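Side-chain contacts in SCO1 protein (Saccharomyces cerevisiae, PDB 2B7K), which is required for accumulation of cytochrome c oxidase subunits 1 and 2 and is thought to act in mitochondrial copper transport or in copper insertion into the oxidase: residues 18-23 with 147-152; 59-64 with 81-86. All coordinates share one frame; numbering follows the deposited sequence.

Interaction 1. Residues 18-23 with 147-152; sequences PSLGGP and FFYLMD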
# COMPACT_ATOMS: atom_id res chain seq x y z
N PRO A 18 -11.17 -3.27 12.68
CA PRO A 18 -11.76 -4.21 11.72
C PRO A 18 -10.74 -5.25 11.27
O PRO A 18 -9.58 -4.93 11.03
CB PRO A 18 -12.25 -3.30 10.59
CG PRO A 18 -11.32 -2.13 10.67
CD PRO A 18 -11.22 -1.89 12.16
N SER A 19 -11.19 -6.50 11.16
CA SER A 19 -10.33 -7.61 10.76
C SER A 19 -9.97 -7.55 9.28
O SER A 19 -10.38 -8.41 8.49
CB SER A 19 -11.02 -8.94 11.08
OG SER A 19 -10.18 -10.04 10.78
N LEU A 20 -9.17 -6.55 8.91
CA LEU A 20 -8.74 -6.38 7.53
C LEU A 20 -7.54 -7.24 7.20
O LEU A 20 -6.78 -7.63 8.09
CB LEU A 20 -8.41 -4.91 7.27
CG LEU A 20 -9.58 -3.98 6.91
CD1 LEU A 20 -10.76 -4.24 7.83
CD2 LEU A 20 -9.12 -2.54 7.00
N GLY A 21 -7.36 -7.53 5.91
CA GLY A 21 -6.24 -8.34 5.50
C GLY A 21 -6.60 -9.81 5.45
O GLY A 21 -7.69 -10.22 5.84
N GLY A 22 -5.66 -10.62 4.97
CA GLY A 22 -5.90 -12.04 4.87
C GLY A 22 -5.16 -12.57 3.66
O GLY A 22 -4.50 -11.80 2.96
N PRO A 23 -5.25 -13.87 3.37
CA PRO A 23 -4.56 -14.43 2.22
C PRO A 23 -4.96 -13.85 0.87
O PRO A 23 -6.14 -13.61 0.61
CB PRO A 23 -4.87 -15.92 2.32
CG PRO A 23 -6.20 -15.95 3.00
CD PRO A 23 -6.02 -14.91 4.08
N PHE A 147 -7.70 5.24 1.69
CA PHE A 147 -6.92 4.86 2.88
C PHE A 147 -5.61 4.18 2.55
O PHE A 147 -5.47 3.55 1.51
CB PHE A 147 -7.68 3.87 3.78
CG PHE A 147 -8.91 4.43 4.42
CD1 PHE A 147 -10.16 4.16 3.89
CD2 PHE A 147 -8.81 5.20 5.57
CE1 PHE A 147 -11.32 4.65 4.50
CE2 PHE A 147 -9.96 5.70 6.19
CZ PHE A 147 -11.21 5.43 5.65
N PHE A 148 -4.65 4.32 3.47
CA PHE A 148 -3.37 3.62 3.37
C PHE A 148 -3.51 2.60 4.50
O PHE A 148 -3.95 2.95 5.60
CB PHE A 148 -2.18 4.54 3.65
CG PHE A 148 -1.88 5.51 2.55
CD1 PHE A 148 -2.30 6.83 2.63
CD2 PHE A 148 -1.16 5.10 1.43
CE1 PHE A 148 -2.01 7.74 1.61
CE2 PHE A 148 -0.86 6.00 0.40
CZ PHE A 148 -1.29 7.32 0.50
N TYR A 149 -3.18 1.34 4.23
CA TYR A 149 -3.28 0.30 5.25
C TYR A 149 -1.89 -0.10 5.73
O TYR A 149 -1.07 -0.58 4.94
CB TYR A 149 -4.01 -0.93 4.68
CG TYR A 149 -5.36 -0.60 4.09
CD1 TYR A 149 -5.47 0.01 2.83
CD2 TYR A 149 -6.54 -0.84 4.80
CE1 TYR A 149 -6.71 0.37 2.31
CE2 TYR A 149 -7.78 -0.48 4.29
CZ TYR A 149 -7.86 0.12 3.04
OH TYR A 149 -9.09 0.50 2.55
N LEU A 150 -1.63 0.12 7.01
CA LEU A 150 -0.34 -0.21 7.60
C LEU A 150 -0.41 -1.62 8.18
O LEU A 150 -1.24 -1.89 9.04
CB LEU A 150 0.01 0.79 8.70
CG LEU A 150 1.42 0.67 9.28
CD1 LEU A 150 2.45 0.94 8.18
CD2 LEU A 150 1.59 1.67 10.41
N MET A 151 0.48 -2.50 7.72
CA MET A 151 0.50 -3.89 8.19
C MET A 151 1.82 -4.15 8.90
O MET A 151 2.88 -3.79 8.39
CB MET A 151 0.36 -4.85 7.01
CG MET A 151 -0.73 -4.47 6.00
SD MET A 151 -2.41 -4.41 6.69
CE MET A 151 -2.83 -6.15 6.71
N ASP A 152 1.77 -4.79 10.07
CA ASP A 152 3.00 -5.06 10.82
C ASP A 152 3.77 -6.28 10.32
O ASP A 152 3.32 -7.01 9.43
CB ASP A 152 2.70 -5.18 12.33
CG ASP A 152 1.90 -6.43 12.69
OD1 ASP A 152 1.92 -7.42 11.93
OD2 ASP A 152 1.27 -6.42 13.77

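Interaction 2. Residues 59-64 with 81-86; sequences DELDKL and PLFITC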
# COMPACT_ATOMS: atom_id res chain seq x y z
N ASP A 59 -2.53 12.21 -6.11
CA ASP A 59 -2.30 13.01 -4.91
C ASP A 59 -1.90 12.14 -3.72
O ASP A 59 -1.03 12.52 -2.92
CB ASP A 59 -3.56 13.81 -4.53
CG ASP A 59 -3.89 14.89 -5.55
OD1 ASP A 59 -2.96 15.53 -6.07
OD2 ASP A 59 -5.09 15.11 -5.80
N GLU A 60 -2.52 10.97 -3.59
CA GLU A 60 -2.21 10.06 -2.49
C GLU A 60 -0.81 9.47 -2.64
O GLU A 60 -0.06 9.37 -1.68
CB GLU A 60 -3.23 8.91 -2.43
CG GLU A 60 -4.63 9.34 -2.04
CD GLU A 60 -4.75 9.72 -0.57
OE1 GLU A 60 -4.17 10.76 -0.17
OE2 GLU A 60 -5.42 8.99 0.18
N LEU A 61 -0.47 9.06 -3.86
CA LEU A 61 0.85 8.49 -4.11
C LEU A 61 1.93 9.55 -3.90
O LEU A 61 3.03 9.24 -3.46
CB LEU A 61 0.92 7.92 -5.53
CG LEU A 61 0.08 6.66 -5.76
CD1 LEU A 61 0.08 6.31 -7.23
CD2 LEU A 61 0.64 5.50 -4.94
N ASP A 62 1.61 10.80 -4.20
CA ASP A 62 2.58 11.88 -4.00
C ASP A 62 2.82 12.02 -2.50
O ASP A 62 3.96 12.11 -2.05
CB ASP A 62 2.05 13.21 -4.55
CG ASP A 62 2.38 13.40 -6.02
OD1 ASP A 62 1.88 14.38 -6.62
OD2 ASP A 62 3.14 12.58 -6.58
N LYS A 63 1.74 12.02 -1.72
CA LYS A 63 1.84 12.14 -0.27
C LYS A 63 2.66 10.98 0.29
O LYS A 63 3.51 11.18 1.17
CB LYS A 63 0.45 12.16 0.37
CG LYS A 63 0.47 12.38 1.89
CD LYS A 63 -0.93 12.52 2.48
CE LYS A 63 -1.77 11.26 2.29
NZ LYS A 63 -3.14 11.40 2.89
N LEU A 64 2.42 9.78 -0.23
CA LEU A 64 3.15 8.60 0.23
C LEU A 64 4.66 8.76 -0.01
O LEU A 64 5.47 8.37 0.83
CB LEU A 64 2.63 7.34 -0.48
CG LEU A 64 3.36 6.02 -0.18
CD1 LEU A 64 3.24 5.70 1.31
CD2 LEU A 64 2.77 4.89 -1.02
N PRO A 81 6.25 -0.28 0.59
CA PRO A 81 5.07 0.36 -0.00
C PRO A 81 4.53 -0.43 -1.17
O PRO A 81 5.27 -0.81 -2.08
CB PRO A 81 5.59 1.73 -0.41
CG PRO A 81 7.00 1.44 -0.79
CD PRO A 81 7.48 0.43 0.22
N LEU A 82 3.22 -0.68 -1.14
CA LEU A 82 2.57 -1.47 -2.19
C LEU A 82 1.37 -0.74 -2.77
O LEU A 82 0.53 -0.22 -2.03
CB LEU A 82 2.10 -2.81 -1.60
CG LEU A 82 3.19 -3.65 -0.93
CD1 LEU A 82 2.56 -4.81 -0.16
CD2 LEU A 82 4.15 -4.15 -1.99
N PHE A 83 1.30 -0.69 -4.10
CA PHE A 83 0.18 -0.08 -4.80
C PHE A 83 -0.58 -1.22 -5.45
O PHE A 83 -0.08 -1.87 -6.37
CB PHE A 83 0.67 0.88 -5.89
CG PHE A 83 -0.45 1.50 -6.70
CD1 PHE A 83 -0.52 1.29 -8.07
CD2 PHE A 83 -1.41 2.29 -6.09
CE1 PHE A 83 -1.55 1.87 -8.83
CE2 PHE A 83 -2.45 2.87 -6.83
CZ PHE A 83 -2.52 2.66 -8.20
N ILE A 84 -1.79 -1.49 -4.97
CA ILE A 84 -2.59 -2.57 -5.53
C ILE A 84 -3.69 -1.99 -6.40
O ILE A 84 -4.49 -1.18 -5.93
CB ILE A 84 -3.22 -3.44 -4.42
CG1 ILE A 84 -2.12 -4.00 -3.51
CG2 ILE A 84 -4.00 -4.59 -5.05
CD1 ILE A 84 -2.64 -4.95 -2.43
N THR A 85 -3.74 -2.41 -7.65
CA THR A 85 -4.76 -1.89 -8.55
C THR A 85 -6.10 -2.57 -8.32
O THR A 85 -6.17 -3.73 -7.91
CB THR A 85 -4.38 -2.09 -10.04
OG1 THR A 85 -5.37 -1.47 -10.87
CG2 THR A 85 -4.30 -3.58 -10.38
N CYS A 86 -7.15 -1.75 -8.53
CA CYS A 86 -8.52 -2.24 -8.46
C CYS A 86 -9.13 -2.35 -9.86
O CYS A 86 -10.31 -2.57 -10.01
CB CYS A 86 -9.38 -1.31 -7.60
SG CYS A 86 -8.89 -1.26 -5.86

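Interaction 1. Residues 18-23 with 147-152
Leu20 reaches the ring of Tyr149 through one methyl, CD2, which comes to the ring's edge, near its plane, and not over a face. It lies 3.7 Å from Tyr149 CE2 and 3.8 Å from Tyr149 CD2, so the methyl sits beside the bond between these two carbons. The two side chains cross at about a right angle. In both residues CG stands opposite the carbonyl carbon and beside the backbone N (chi1 -84° in Leu20, -54° in Tyr149), and this turns the leucine fork and the phenol toward each other from backbones whose CA atoms are 8.9 Å apart. Two residues further along the strand, Met151 takes up the other half of the contact. Its three torsions are all negative, and the folded chain ends with CE 4.2 Å from Gly21 CA and 4.4 Å from Leu20 O. The methyl thus rests loosely against the main chain, where Gly21, at phi 92°, presents no side chain. No hydrogen bond joins the two segments. Just before the contact, an inverse gamma turn centred on Ser19 brings Leu20 N to 2.7 Å from Pro18 O. In this thioredoxin-like domain of the SCO family, the Tyr149 side chain is about 7 Å from that of His144, a probable copper ligand by similarity. The loop 18-23, leading into strand 25-28, packs on the side of strand 148-151 from which Tyr149 and Met151 project; Phe157 of neighbouring strand 157-161 touches Leu20 and Tyr149, while from loops Arg125 touches Leu20, Val126 Tyr149 and Tyr124 Met151.

Interaction 2. Residues 59-64 with 81-86
This is a buried, wholly apolar helix-on-sheet contact, in which two leucines of helix 56-75 pack against Phe83 and Pro81 of strand 80-85. Leu61 meets Phe83 and Leu64 meets Pro81, so residues three apart on the helix pair with residues two apart on the strand. Leu61 holds its fork against the phenylalanine with both methyls: CD2 is 4.0 Å from Phe83 CD2, whereas CD1 of Leu61 stands 4.3 Å above the plane of the Phe83 ring, displaced toward its rim. The side chains cross at about a right angle. With CG of Phe83 anti to its backbone N (chi1 177°), the ring extends from the strand toward the helix and presents a face to the Leu61 CD1 methyl. The second pair is looser, with Leu64 CD2 at 4.3 Å from Pro81 CB. Helix and strand belong to a beta-alpha-beta unit formed by strand 44-49, helix 56-75 and strand 80-85, within the thioredoxin-like fold of the SCO family. Cys57, a copper ligand by similarity, lies on the same helix one turn before Leu61, the two side chains about 5 Å apart; the side chain of Cys53, likewise a probable ligand, is about 7 Å from that of Phe83. Phe103 covers Leu61 from a loop. On another side of the helix, Glu60 and Lys63 form a salt bridge whose hydrogen bond is weak, Lys63 NZ lying 3.3 Å from Glu60 OE1, and Lys63 NZ is also bonded to the carbonyl O of Tyr165.

Interactions 1 and 2 have centres 15 Å apart and share one mixed sheet, in which strand 44-49 separates strand 80-85 from strand 148-151. Along the chain, interaction 2 is nested within the long loop that interaction 1 closes, so residues 59-64 and 81-86 both fall between 18-23 and 147-152. Strand 148-151 also connects them directly: while Tyr149 and Met151 turn to the loop 18-23, Phe148 packs on Glu60, Lys63 and Leu64 of helix 56-75. Helix 56-75 and the loop 18-23 thus meet strand 148-151 from opposite sides. The probable copper ligands lie near Tyr149 of interaction 1 (His144) and near Leu61 and Phe83 of interaction 2 (Cys57 and Cys53, respectively).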